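Local atomic coordinates of BamaA.19900.a (Balamuthia mandrillaris, PDB entry 6VZZ), a protein that probably phosphorylates glucose at the expense of a nucleotide, as a glucokinase of the actin-like ATPase clan, and binds beta-D-glucopyranose between its two domains. Residues Y37-D42 with S95-A100; D59-V64 with N381-L386; L323-Q328 with A364-I369. One frame throughout, in Å; residues are numbered along the deposited sequence.

Contact 1. Residues Y37-D42 with S95-A100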
ATOM      1  N   TYR A  37      -2.357  16.456  32.747  1.00 42.83           N
ATOM      2  CA  TYR A  37      -1.826  16.933  31.475  1.00 42.57           C
ATOM      3  C   TYR A  37      -1.043  15.828  30.783  1.00 43.59           C
ATOM      4  O   TYR A  37      -0.666  14.821  31.393  1.00 42.86           O
ATOM      5  CB  TYR A  37      -0.932  18.162  31.646  1.00 41.07           C
ATOM      6  CG  TYR A  37       0.399  17.911  32.298  1.00 39.56           C
ATOM      7  CD1 TYR A  37       0.521  17.889  33.681  1.00 41.29           C
ATOM      8  CD2 TYR A  37       1.550  17.730  31.533  1.00 39.66           C
ATOM      9  CE1 TYR A  37       1.747  17.679  34.289  1.00 40.56           C
ATOM     10  CE2 TYR A  37       2.789  17.512  32.133  1.00 38.08           C
ATOM     11  CZ  TYR A  37       2.876  17.489  33.514  1.00 41.36           C
ATOM     12  OH  TYR A  37       4.086  17.281  34.138  1.00 41.71           O
ATOM     13  N   TYR A  38      -0.798  16.029  29.490  1.00 42.62           N
ATOM     14  CA  TYR A  38      -0.237  14.982  28.649  1.00 39.83           C
ATOM     15  C   TYR A  38       0.922  15.518  27.817  1.00 40.59           C
ATOM     16  O   TYR A  38       0.968  16.704  27.472  1.00 40.51           O
ATOM     17  CB  TYR A  38      -1.328  14.380  27.762  1.00 40.92           C
ATOM     18  CG  TYR A  38      -2.462  13.801  28.573  1.00 44.98           C
ATOM     19  CD1 TYR A  38      -3.481  14.614  29.060  1.00 46.13           C
ATOM     20  CD2 TYR A  38      -2.502  12.444  28.879  1.00 47.25           C
ATOM     21  CE1 TYR A  38      -4.511  14.095  29.823  1.00 49.46           C
ATOM     22  CE2 TYR A  38      -3.533  11.914  29.641  1.00 50.16           C
ATOM     23  CZ  TYR A  38      -4.535  12.746  30.110  1.00 50.26           C
ATOM     24  OH  TYR A  38      -5.566  12.231  30.861  1.00 51.32           O
ATOM     25  N   VAL A  39       1.865  14.624  27.503  1.00 37.48           N
ATOM     26  CA  VAL A  39       3.082  14.955  26.770  1.00 36.47           C
ATOM     27  C   VAL A  39       2.968  14.440  25.345  1.00 37.51           C
ATOM     28  O   VAL A  39       2.568  13.293  25.123  1.00 37.13           O
ATOM     29  CB  VAL A  39       4.332  14.360  27.449  1.00 38.05           C
ATOM     30  CG1 VAL A  39       5.582  14.627  26.600  1.00 34.60           C
ATOM     31  CG2 VAL A  39       4.499  14.921  28.844  1.00 35.91           C
ATOM     32  N   GLY A  40       3.330  15.276  24.385  1.00 39.20           N
ATOM     33  CA  GLY A  40       3.418  14.854  22.995  1.00 34.91           C
ATOM     34  C   GLY A  40       4.765  15.224  22.418  1.00 37.85           C
ATOM     35  O   GLY A  40       5.297  16.301  22.696  1.00 40.84           O
ATOM     36  N   VAL A  41       5.322  14.320  21.611  1.00 36.86           N
ATOM     37  CA  VAL A  41       6.653  14.503  21.044  1.00 40.11           C
ATOM     38  C   VAL A  41       6.617  14.188  19.556  1.00 39.64           C
ATOM     39  O   VAL A  41       6.048  13.169  19.144  1.00 36.97           O
ATOM     40  CB  VAL A  41       7.713  13.628  21.739  1.00 38.26           C
ATOM     41  CG1 VAL A  41       9.110  13.986  21.229  1.00 31.46           C
ATOM     42  CG2 VAL A  41       7.633  13.807  23.229  1.00 37.75           C
ATOM     43  N   ASP A  42       7.236  15.060  18.759  1.00 40.35           N
ATOM     44  CA  ASP A  42       7.424  14.880  17.321  1.00 39.10           C
ATOM     45  C   ASP A  42       8.922  14.701  17.093  1.00 41.37           C
ATOM     46  O   ASP A  42       9.677  15.678  17.086  1.00 42.51           O
ATOM     47  CB  ASP A  42       6.871  16.080  16.556  1.00 40.62           C
ATOM     48  CG  ASP A  42       7.189  16.033  15.061  1.00 48.15           C
ATOM     49  OD1 ASP A  42       7.583  14.962  14.546  1.00 47.99           O
ATOM     50  OD2 ASP A  42       7.034  17.079  14.390  1.00 52.54           O
ATOM     51  N   SER A  95       0.330  12.654  33.024  1.00 42.02           N
ATOM     52  CA  SER A  95      -0.592  11.531  33.124  1.00 39.60           C
ATOM     53  C   SER A  95      -0.555  10.614  31.910  1.00 43.17           C
ATOM     54  O   SER A  95      -1.215   9.571  31.922  1.00 49.26           O
ATOM     55  CB  SER A  95      -2.018  12.041  33.332  1.00 42.26           C
ATOM     56  OG  SER A  95      -2.108  12.791  34.535  1.00 43.17           O
ATOM     57  N   GLY A  96       0.192  10.971  30.877  1.00 38.38           N
ATOM     58  CA  GLY A  96       0.257  10.184  29.666  1.00 41.73           C
ATOM     59  C   GLY A  96       1.186  10.815  28.651  1.00 41.32           C
ATOM     60  O   GLY A  96       1.379  12.036  28.660  1.00 41.52           O
ATOM     61  N   ALA A  97       1.779  10.004  27.776  1.00 37.30           N
ATOM     62  CA  ALA A  97       2.724  10.531  26.808  1.00 36.04           C
ATOM     63  C   ALA A  97       2.651   9.708  25.534  1.00 38.97           C
ATOM     64  O   ALA A  97       2.355   8.510  25.563  1.00 40.50           O
ATOM     65  CB  ALA A  97       4.153  10.541  27.357  1.00 35.65           C
ATOM     66  N   CYS A  98       2.902  10.371  24.411  1.00 38.57           N
ATOM     67  CA  CYS A  98       3.021   9.698  23.126  1.00 38.59           C
ATOM     68  C   CYS A  98       4.124  10.366  22.323  1.00 38.40           C
ATOM     69  O   CYS A  98       4.151  11.596  22.208  1.00 38.93           O
ATOM     70  CB  CYS A  98       1.714   9.739  22.342  1.00 35.71           C
ATOM     71  SG  CYS A  98       1.898   9.087  20.669  1.00 37.45           S
ATOM     72  N   LEU A  99       5.033   9.556  21.783  1.00 37.34           N
ATOM     73  CA  LEU A  99       6.125  10.031  20.941  1.00 36.12           C
ATOM     74  C   LEU A  99       5.885   9.562  19.514  1.00 37.69           C
ATOM     75  O   LEU A  99       5.852   8.352  19.253  1.00 38.64           O
ATOM     76  CB  LEU A  99       7.469   9.524  21.451  1.00 37.48           C
ATOM     77  CG  LEU A  99       7.787   9.877  22.900  1.00 37.61           C
ATOM     78  CD1 LEU A  99       7.515   8.692  23.784  1.00 37.44           C
ATOM     79  CD2 LEU A  99       9.226  10.339  23.035  1.00 38.05           C
ATOM     80  N   ALA A 100       5.703  10.512  18.599  1.00 37.04           N
ATOM     81  CA  ALA A 100       5.543  10.220  17.180  1.00 36.02           C
ATOM     82  C   ALA A 100       6.898  10.426  16.517  1.00 37.47           C
ATOM     83  O   ALA A 100       7.365  11.564  16.386  1.00 40.01           O
ATOM     84  CB  ALA A 100       4.470  11.106  16.548  1.00 34.40           C
TER
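The carbonyl oxygen Val41 O takes a 2.7 Å hydrogen bond from Ala100 N, the shortest link between two strands that run side by side in the same direction. Val41 also gives a bond from its own N to Cys98 O, 3.0 Å away. Two residues earlier Val39 repeats the scheme: its N donates to Gly96 O at 2.9 Å, and its O receives Cys98 N at 3.0 Å. The pattern is that of a parallel ladder, in which every second residue of one strand uses both its N-H and its C=O on the same neighbour. Before these, Ser95 N donates to Tyr37 O at 2.9 Å.

Side chains then sort by face. On one, Val39 CB lies 3.8 Å from Ala97 CB, and Val41 and Leu99 run alongside each other. Val41 CG1 is anti to the backbone N (chi1 -173°), which turns the other branch, CG2, to Leu99 CD2 at 3.8 Å. Phe79 of helix 72-90 lies against both Val41 and Leu99. On the face of Tyr38, Cys98 and Asp42, the Tyr38 ring lies near the Gly96 and Ser95 backbone, with CD2 3.7 Å from Gly96 CA.

Strand 37-43 is the middle one of the 3-2-1-4-5 sheet of the ribonuclease H-like fold shared by sugar kinases and actin, and 96-101 is its parallel neighbour. Asp42 ends the segment just before the glycine-rich turn that, in relatives, meets the nucleotide phosphates. The flanking strands take up the alternate residues: Gly40 bonds to Ala51, and Ala97 to His142. With its backbone shared out in this way, the ladder can lie in a buried apolar setting and still deliver a polar residue to the cleft.

Contact 2. Residues D59-V64 with N381-L386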
ATOM      1  N   ASP A  59      -8.063  21.196  21.357  1.00 81.57           N
ATOM      2  CA  ASP A  59      -7.551  21.522  20.033  1.00 78.38           C
ATOM      3  C   ASP A  59      -6.316  22.413  20.093  1.00 75.05           C
ATOM      4  O   ASP A  59      -5.905  22.954  19.061  1.00 74.17           O
ATOM      5  CB  ASP A  59      -8.644  22.191  19.192  1.00 81.16           C
ATOM      6  CG  ASP A  59      -9.393  23.253  19.961  1.00 86.20           C
ATOM      7  OD1 ASP A  59      -8.981  23.547  21.106  1.00 87.09           O
ATOM      8  OD2 ASP A  59     -10.395  23.784  19.432  1.00 87.04           O
ATOM      9  N   THR A  60      -5.711  22.572  21.267  1.00 70.16           N
ATOM     10  CA  THR A  60      -4.589  23.474  21.442  1.00 64.97           C
ATOM     11  C   THR A  60      -3.529  22.766  22.275  1.00 61.14           C
ATOM     12  O   THR A  60      -3.787  21.726  22.886  1.00 65.16           O
ATOM     13  CB  THR A  60      -5.052  24.789  22.087  1.00 72.34           C
ATOM     14  OG1 THR A  60      -4.124  25.840  21.788  1.00 74.82           O
ATOM     15  CG2 THR A  60      -5.186  24.634  23.598  1.00 68.82           C
ATOM     16  N   PHE A  61      -2.316  23.312  22.276  1.00 56.34           N
ATOM     17  CA  PHE A  61      -1.271  22.778  23.140  1.00 51.42           C
ATOM     18  C   PHE A  61      -0.180  23.825  23.321  1.00 48.84           C
ATOM     19  O   PHE A  61      -0.162  24.862  22.658  1.00 49.95           O
ATOM     20  CB  PHE A  61      -0.684  21.470  22.591  1.00 51.97           C
ATOM     21  CG  PHE A  61      -0.116  21.586  21.207  1.00 47.42           C
ATOM     22  CD1 PHE A  61       1.108  22.193  20.987  1.00 45.94           C
ATOM     23  CD2 PHE A  61      -0.805  21.075  20.125  1.00 50.37           C
ATOM     24  CE1 PHE A  61       1.626  22.313  19.702  1.00 48.15           C
ATOM     25  CE2 PHE A  61      -0.288  21.179  18.836  1.00 50.11           C
ATOM     26  CZ  PHE A  61       0.926  21.801  18.624  1.00 43.54           C
ATOM     27  N   LEU A  62       0.750  23.515  24.217  1.00 46.53           N
ATOM     28  CA  LEU A  62       1.854  24.395  24.575  1.00 46.04           C
ATOM     29  C   LEU A  62       3.160  23.739  24.137  1.00 48.07           C
ATOM     30  O   LEU A  62       3.553  22.703  24.686  1.00 46.98           O
ATOM     31  CB  LEU A  62       1.847  24.653  26.080  1.00 45.52           C
ATOM     32  CG  LEU A  62       3.029  25.450  26.620  1.00 49.25           C
ATOM     33  CD1 LEU A  62       2.902  26.907  26.200  1.00 43.36           C
ATOM     34  CD2 LEU A  62       3.135  25.299  28.130  1.00 45.30           C
ATOM     35  N   GLN A  63       3.836  24.328  23.153  1.00 49.35           N
ATOM     36  CA  GLN A  63       5.143  23.815  22.764  1.00 48.55           C
ATOM     37  C   GLN A  63       6.174  24.327  23.757  1.00 46.64           C
ATOM     38  O   GLN A  63       6.326  25.539  23.920  1.00 49.67           O
ATOM     39  CB  GLN A  63       5.516  24.231  21.343  1.00 49.11           C
ATOM     40  CG  GLN A  63       6.930  23.741  20.944  1.00 54.05           C
ATOM     41  CD  GLN A  63       7.147  23.672  19.441  1.00 58.41           C
ATOM     42  OE1 GLN A  63       6.504  22.880  18.753  1.00 55.54           O
ATOM     43  NE2 GLN A  63       8.057  24.505  18.922  1.00 59.55           N
ATOM     44  N   VAL A  64       6.883  23.418  24.422  1.00 47.01           N
ATOM     45  CA  VAL A  64       7.822  23.859  25.447  1.00 50.02           C
ATOM     46  C   VAL A  64       9.254  23.836  24.926  1.00 53.78           C
ATOM     47  O   VAL A  64      10.068  24.671  25.333  1.00 60.81           O
ATOM     48  CB  VAL A  64       7.701  23.034  26.743  1.00 44.42           C
ATOM     49  CG1 VAL A  64       6.246  22.748  27.066  1.00 46.08           C
ATOM     50  CG2 VAL A  64       8.498  21.768  26.659  1.00 45.40           C
ATOM     51  N   ASN A 381       1.548  16.376  13.749  1.00 41.19           N
ATOM     52  CA  ASN A 381       2.122  15.267  14.502  1.00 38.58           C
ATOM     53  C   ASN A 381       1.885  15.434  15.993  1.00 41.03           C
ATOM     54  O   ASN A 381       1.535  14.469  16.686  1.00 39.78           O
ATOM     55  CB  ASN A 381       3.621  15.165  14.223  1.00 40.95           C
ATOM     56  CG  ASN A 381       3.923  14.896  12.768  1.00 45.08           C
ATOM     57  OD1 ASN A 381       3.015  14.847  11.934  1.00 45.49           O
ATOM     58  ND2 ASN A 381       5.201  14.731  12.448  1.00 40.82           N
ATOM     59  N   LEU A 382       2.091  16.650  16.508  1.00 38.27           N
ATOM     60  CA  LEU A 382       1.911  16.889  17.933  1.00 39.82           C
ATOM     61  C   LEU A 382       0.453  16.740  18.329  1.00 42.89           C
ATOM     62  O   LEU A 382       0.153  16.165  19.383  1.00 44.53           O
ATOM     63  CB  LEU A 382       2.429  18.275  18.314  1.00 42.58           C
ATOM     64  CG  LEU A 382       3.942  18.480  18.264  1.00 41.69           C
ATOM     65  CD1 LEU A 382       4.252  19.921  18.559  1.00 40.92           C
ATOM     66  CD2 LEU A 382       4.642  17.569  19.256  1.00 38.61           C
ATOM     67  N   HIS A 383      -0.467  17.248  17.499  1.00 42.54           N
ATOM     68  CA  HIS A 383      -1.887  17.039  17.761  1.00 43.65           C
ATOM     69  C   HIS A 383      -2.208  15.553  17.822  1.00 41.38           C
ATOM     70  O   HIS A 383      -2.899  15.094  18.739  1.00 42.48           O
ATOM     71  CB  HIS A 383      -2.745  17.725  16.692  1.00 43.51           C
ATOM     72  CG  HIS A 383      -2.910  19.198  16.895  1.00 48.91           C
ATOM     73  ND1 HIS A 383      -2.179  20.134  16.195  1.00 52.48           N
ATOM     74  CD2 HIS A 383      -3.732  19.900  17.709  1.00 55.09           C
ATOM     75  CE1 HIS A 383      -2.541  21.348  16.570  1.00 52.20           C
ATOM     76  NE2 HIS A 383      -3.480  21.233  17.490  1.00 57.57           N
ATOM     77  N   GLY A 384      -1.701  14.785  16.852  1.00 36.72           N
ATOM     78  CA  GLY A 384      -1.954  13.354  16.834  1.00 37.21           C
ATOM     79  C   GLY A 384      -1.382  12.655  18.050  1.00 41.80           C
ATOM     80  O   GLY A 384      -2.066  11.871  18.715  1.00 39.98           O
ATOM     81  N   ALA A 385      -0.121  12.952  18.373  1.00 41.83           N
ATOM     82  CA  ALA A 385       0.493  12.344  19.548  1.00 39.07           C
ATOM     83  C   ALA A 385      -0.291  12.674  20.808  1.00 40.77           C
ATOM     84  O   ALA A 385      -0.451  11.819  21.687  1.00 42.40           O
ATOM     85  CB  ALA A 385       1.945  12.796  19.687  1.00 37.73           C
ATOM     86  N   LEU A 386      -0.796  13.907  20.912  1.00 40.18           N
ATOM     87  CA  LEU A 386      -1.549  14.283  22.103  1.00 42.14           C
ATOM     88  C   LEU A 386      -2.920  13.620  22.133  1.00 44.05           C
ATOM     89  O   LEU A 386      -3.461  13.368  23.211  1.00 46.07           O
ATOM     90  CB  LEU A 386      -1.676  15.801  22.194  1.00 40.44           C
ATOM     91  CG  LEU A 386      -0.417  16.517  22.679  1.00 41.00           C
ATOM     92  CD1 LEU A 386      -0.535  18.017  22.495  1.00 43.00           C
ATOM     93  CD2 LEU A 386      -0.147  16.191  24.138  1.00 42.69           C
TER
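Helix-on-sheet packing with an aromatic pair joins Phe61 to His383, where the C-terminal helix 380-389 lies against the small-domain sheet. The Phe61 ring turns an edge, at CE2, to one face of the imidazole; the centroids are 4.7 Å apart and the planes stand at 65°. The modelled separation of the nearest carbons is too short to be trusted, so only the edge-to-face sense of the pair carries weight. A chi1 of 57°, with CG between the backbone N and the carbonyl carbon, swings the phenyl ring toward the helix. The imidazole is oriented by ND1, which is bonded to Asn379 O, four residues earlier and just before the helix. At its edge, in plane, NE2 makes a weak and tentative hydrogen bond of 3.4 Å to Asp59 O, a residue poorly ordered here; both bonds at once would probably require the charged form of the ring.

Two leucines complete the apolar seat of Phe61. Leu382 CB makes an off-centre CH-pi contact, 4.3 Å from the ring centroid, while Leu382 CD1 comes within 3.7 Å of Phe61 CE1. Leu386, one helical turn on, places CD1 3.5 Å from Phe61 CB. Gln63 stretches out until OE1 lies 3.7 Å from Leu382 CD1, a polar group beside the same apolar patch.

Phe61 comes directly before edge strand 62-68 and also touches Ala51 of the adjoining strand 47-54, and Leu386 rests on Ala53 of that strand. Helix 380-389 thus packs across these strands, and His383 also touches Met157 of helix 146-159.

Contact 3. Residues L323-Q328 with A364-I369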
ATOM      1  N   LEU A 323       0.386   5.055  -5.532  1.00 31.40           N
ATOM      2  CA  LEU A 323      -0.272   4.659  -4.293  1.00 31.20           C
ATOM      3  C   LEU A 323      -1.777   4.896  -4.370  1.00 32.70           C
ATOM      4  O   LEU A 323      -2.559   4.125  -3.802  1.00 33.09           O
ATOM      5  CB  LEU A 323       0.333   5.408  -3.111  1.00 30.33           C
ATOM      6  CG  LEU A 323       1.781   5.070  -2.748  1.00 31.95           C
ATOM      7  CD1 LEU A 323       2.229   5.969  -1.625  1.00 33.11           C
ATOM      8  CD2 LEU A 323       1.927   3.614  -2.346  1.00 28.55           C
ATOM      9  N   CYS A 324      -2.208   5.956  -5.063  1.00 31.07           N
ATOM     10  CA  CYS A 324      -3.638   6.167  -5.260  1.00 31.80           C
ATOM     11  C   CYS A 324      -4.269   4.982  -5.982  1.00 32.32           C
ATOM     12  O   CYS A 324      -5.371   4.541  -5.636  1.00 34.21           O
ATOM     13  CB  CYS A 324      -3.886   7.461  -6.045  1.00 33.65           C
ATOM     14  SG  CYS A 324      -3.697   8.997  -5.090  1.00 34.18           S
ATOM     15  N   ILE A 325      -3.572   4.449  -6.980  1.00 32.68           N
ATOM     16  CA  ILE A 325      -4.078   3.307  -7.729  1.00 31.57           C
ATOM     17  C   ILE A 325      -4.091   2.063  -6.853  1.00 32.01           C
ATOM     18  O   ILE A 325      -5.111   1.376  -6.740  1.00 33.47           O
ATOM     19  CB  ILE A 325      -3.232   3.103  -8.997  1.00 34.34           C
ATOM     20  CG1 ILE A 325      -3.551   4.209 -10.005  1.00 33.71           C
ATOM     21  CG2 ILE A 325      -3.442   1.707  -9.578  1.00 30.61           C
ATOM     22  CD1 ILE A 325      -2.634   4.241 -11.169  1.00 32.22           C
ATOM     23  N   GLY A 326      -2.963   1.769  -6.204  1.00 29.21           N
ATOM     24  CA  GLY A 326      -2.874   0.560  -5.405  1.00 30.53           C
ATOM     25  C   GLY A 326      -3.791   0.577  -4.196  1.00 32.50           C
ATOM     26  O   GLY A 326      -4.449  -0.424  -3.891  1.00 30.66           O
ATOM     27  N   LEU A 327      -3.851   1.707  -3.492  1.00 28.91           N
ATOM     28  CA  LEU A 327      -4.647   1.810  -2.278  1.00 32.19           C
ATOM     29  C   LEU A 327      -6.103   2.172  -2.542  1.00 34.02           C
ATOM     30  O   LEU A 327      -6.928   2.039  -1.634  1.00 32.12           O
ATOM     31  CB  LEU A 327      -4.024   2.836  -1.324  1.00 31.44           C
ATOM     32  CG  LEU A 327      -2.638   2.401  -0.824  1.00 32.74           C
ATOM     33  CD1 LEU A 327      -2.022   3.441   0.108  1.00 30.26           C
ATOM     34  CD2 LEU A 327      -2.704   1.035  -0.137  1.00 30.58           C
ATOM     35  N   GLN A 328      -6.441   2.606  -3.755  1.00 32.64           N
ATOM     36  CA  GLN A 328      -7.817   2.961  -4.103  1.00 32.22           C
ATOM     37  C   GLN A 328      -8.372   4.011  -3.146  1.00 30.31           C
ATOM     38  O   GLN A 328      -9.492   3.898  -2.646  1.00 32.79           O
ATOM     39  CB  GLN A 328      -8.716   1.724  -4.131  1.00 29.01           C
ATOM     40  CG  GLN A 328      -8.488   0.809  -5.302  1.00 29.23           C
ATOM     41  CD  GLN A 328      -8.843   1.461  -6.634  1.00 34.96           C
ATOM     42  OE1 GLN A 328     -10.018   1.646  -6.952  1.00 42.74           O
ATOM     43  NE2 GLN A 328      -7.826   1.807  -7.421  1.00 30.82           N
ATOM     44  N   ALA A 364      -7.867   7.012 -16.071  1.00 35.90           N
ATOM     45  CA  ALA A 364      -9.294   7.153 -15.818  1.00 39.78           C
ATOM     46  C   ALA A 364      -9.650   6.836 -14.367  1.00 42.33           C
ATOM     47  O   ALA A 364     -10.602   7.412 -13.824  1.00 39.25           O
ATOM     48  CB  ALA A 364     -10.083   6.256 -16.773  1.00 36.67           C
ATOM     49  N   TRP A 365      -8.887   5.946 -13.714  1.00 42.15           N
ATOM     50  CA  TRP A 365      -9.201   5.561 -12.338  1.00 39.66           C
ATOM     51  C   TRP A 365      -8.906   6.674 -11.344  1.00 38.85           C
ATOM     52  O   TRP A 365      -9.527   6.726 -10.281  1.00 40.38           O
ATOM     53  CB  TRP A 365      -8.415   4.314 -11.921  1.00 38.33           C
ATOM     54  CG  TRP A 365      -8.776   3.059 -12.632  1.00 39.46           C
ATOM     55  CD1 TRP A 365      -9.583   2.936 -13.720  1.00 39.51           C
ATOM     56  CD2 TRP A 365      -8.343   1.734 -12.304  1.00 39.37           C
ATOM     57  NE1 TRP A 365      -9.675   1.622 -14.099  1.00 36.89           N
ATOM     58  CE2 TRP A 365      -8.925   0.859 -13.247  1.00 39.54           C
ATOM     59  CE3 TRP A 365      -7.523   1.202 -11.302  1.00 36.82           C
ATOM     60  CZ2 TRP A 365      -8.718  -0.525 -13.221  1.00 37.49           C
ATOM     61  CZ3 TRP A 365      -7.311  -0.173 -11.277  1.00 40.02           C
ATOM     62  CH2 TRP A 365      -7.910  -1.022 -12.231  1.00 39.33           C
ATOM     63  N   ILE A 366      -7.953   7.553 -11.638  1.00 38.35           N
ATOM     64  CA  ILE A 366      -7.567   8.585 -10.685  1.00 41.55           C
ATOM     65  C   ILE A 366      -8.038   9.970 -11.111  1.00 41.14           C
ATOM     66  O   ILE A 366      -7.670  10.961 -10.476  1.00 42.89           O
ATOM     67  CB  ILE A 366      -6.054   8.573 -10.428  1.00 38.61           C
ATOM     68  CG1 ILE A 366      -5.282   8.613 -11.753  1.00 40.05           C
ATOM     69  CG2 ILE A 366      -5.680   7.348  -9.601  1.00 37.63           C
ATOM     70  CD1 ILE A 366      -3.767   8.659 -11.589  1.00 37.16           C
ATOM     71  N   GLU A 367      -8.870  10.064 -12.152  1.00 42.08           N
ATOM     72  CA  GLU A 367      -9.346  11.369 -12.609  1.00 45.46           C
ATOM     73  C   GLU A 367     -10.100  12.124 -11.513  1.00 47.40           C
ATOM     74  O   GLU A 367     -10.038  13.357 -11.458  1.00 46.27           O
ATOM     75  CB  GLU A 367     -10.223  11.202 -13.853  1.00 38.62           C
ATOM     76  N   ASP A 368     -10.783  11.415 -10.614  1.00 49.98           N
ATOM     77  CA  ASP A 368     -11.646  12.044  -9.617  1.00 51.48           C
ATOM     78  C   ASP A 368     -11.060  11.985  -8.204  1.00 50.15           C
ATOM     79  O   ASP A 368     -11.794  12.012  -7.211  1.00 48.82           O
ATOM     80  CB  ASP A 368     -13.038  11.411  -9.661  1.00 49.94           C
ATOM     81  CG  ASP A 368     -13.806  11.786 -10.935  1.00 62.61           C
ATOM     82  OD1 ASP A 368     -13.862  12.999 -11.264  1.00 61.80           O
ATOM     83  OD2 ASP A 368     -14.343  10.870 -11.612  1.00 64.89           O
ATOM     84  N   ILE A 369      -9.741  11.926  -8.099  1.00 42.49           N
ATOM     85  CA  ILE A 369      -9.062  11.896  -6.812  1.00 40.03           C
ATOM     86  C   ILE A 369      -8.864  13.328  -6.336  1.00 42.23           C
ATOM     87  O   ILE A 369      -8.369  14.174  -7.089  1.00 44.08           O
ATOM     88  CB  ILE A 369      -7.724  11.153  -6.931  1.00 43.19           C
ATOM     89  CG1 ILE A 369      -7.989   9.681  -7.256  1.00 42.46           C
ATOM     90  CG2 ILE A 369      -6.869  11.323  -5.670  1.00 40.01           C
ATOM     91  CD1 ILE A 369      -7.205   8.718  -6.401  1.00 42.80           C
TER
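Ile366 overlaps the flank of helix 303-327 with its CG2 branch, which sits 3.8 Å from Ile325 CG1 and 4.0 Å from Cys324 CB. Three residues on, Ile369 brings CD1 to 3.6 Å from Cys324 CB, and its CG2 also lies near Cys324 SG. The type I turn from Ile366 to Ile369 accounts for this: it folds the chain back so that both isoleucines face the helix, while the residues in the middle of the turn do not meet it. Phe357 of helix 350-357 touches both Cys324 and Ile366.

The polar end of the contact belongs to Gln328, which leaves the helix with positive phi. Its side chain bends at chi2 (-65°) and curls back, and NE2 donates to Ile325 O at 2.8 Å, on a lone pair and almost straight. That bond fixes the amide, whose NE2 comes within 3.9 Å of Trp365 CE3 with the amide and indole planes nearly perpendicular.

Trp365 also faces the second subunit, where it makes a cation-pi contact with Arg104 and an edge-to-face pair with His221 of that chain. Helix 303-327 leads into strand 331-335 and the turn into 370-374, so the contact sits where the chain enters the two parallel strands of a beta-alpha-beta crossover in the large domain, with Trp365 beside a glucose probably held by the second subunit.

The three contacts illustrate packing at well-separated places in a two-domain kinase. Contacts 1 and 2 lie in the small domain, with centres 8 Å apart, and they touch: Asn381 ND2 is 3.2 Å from Asp42 OD1, a probable hydrogen bond, and Leu386 CD2 packs on the backbone around Gly40. Contact 3 belongs to the large domain, its centre about 35 Å from that of contact 1 and about 32 Å from that of contact 2. The side chain of Asp42 in contact 1 lies about 7 Å from a bound glucose; the side chain of Trp365 in contact 3 is about 4 Å from a glucose that is probably the sugar of the second subunit, whose pocket includes His221.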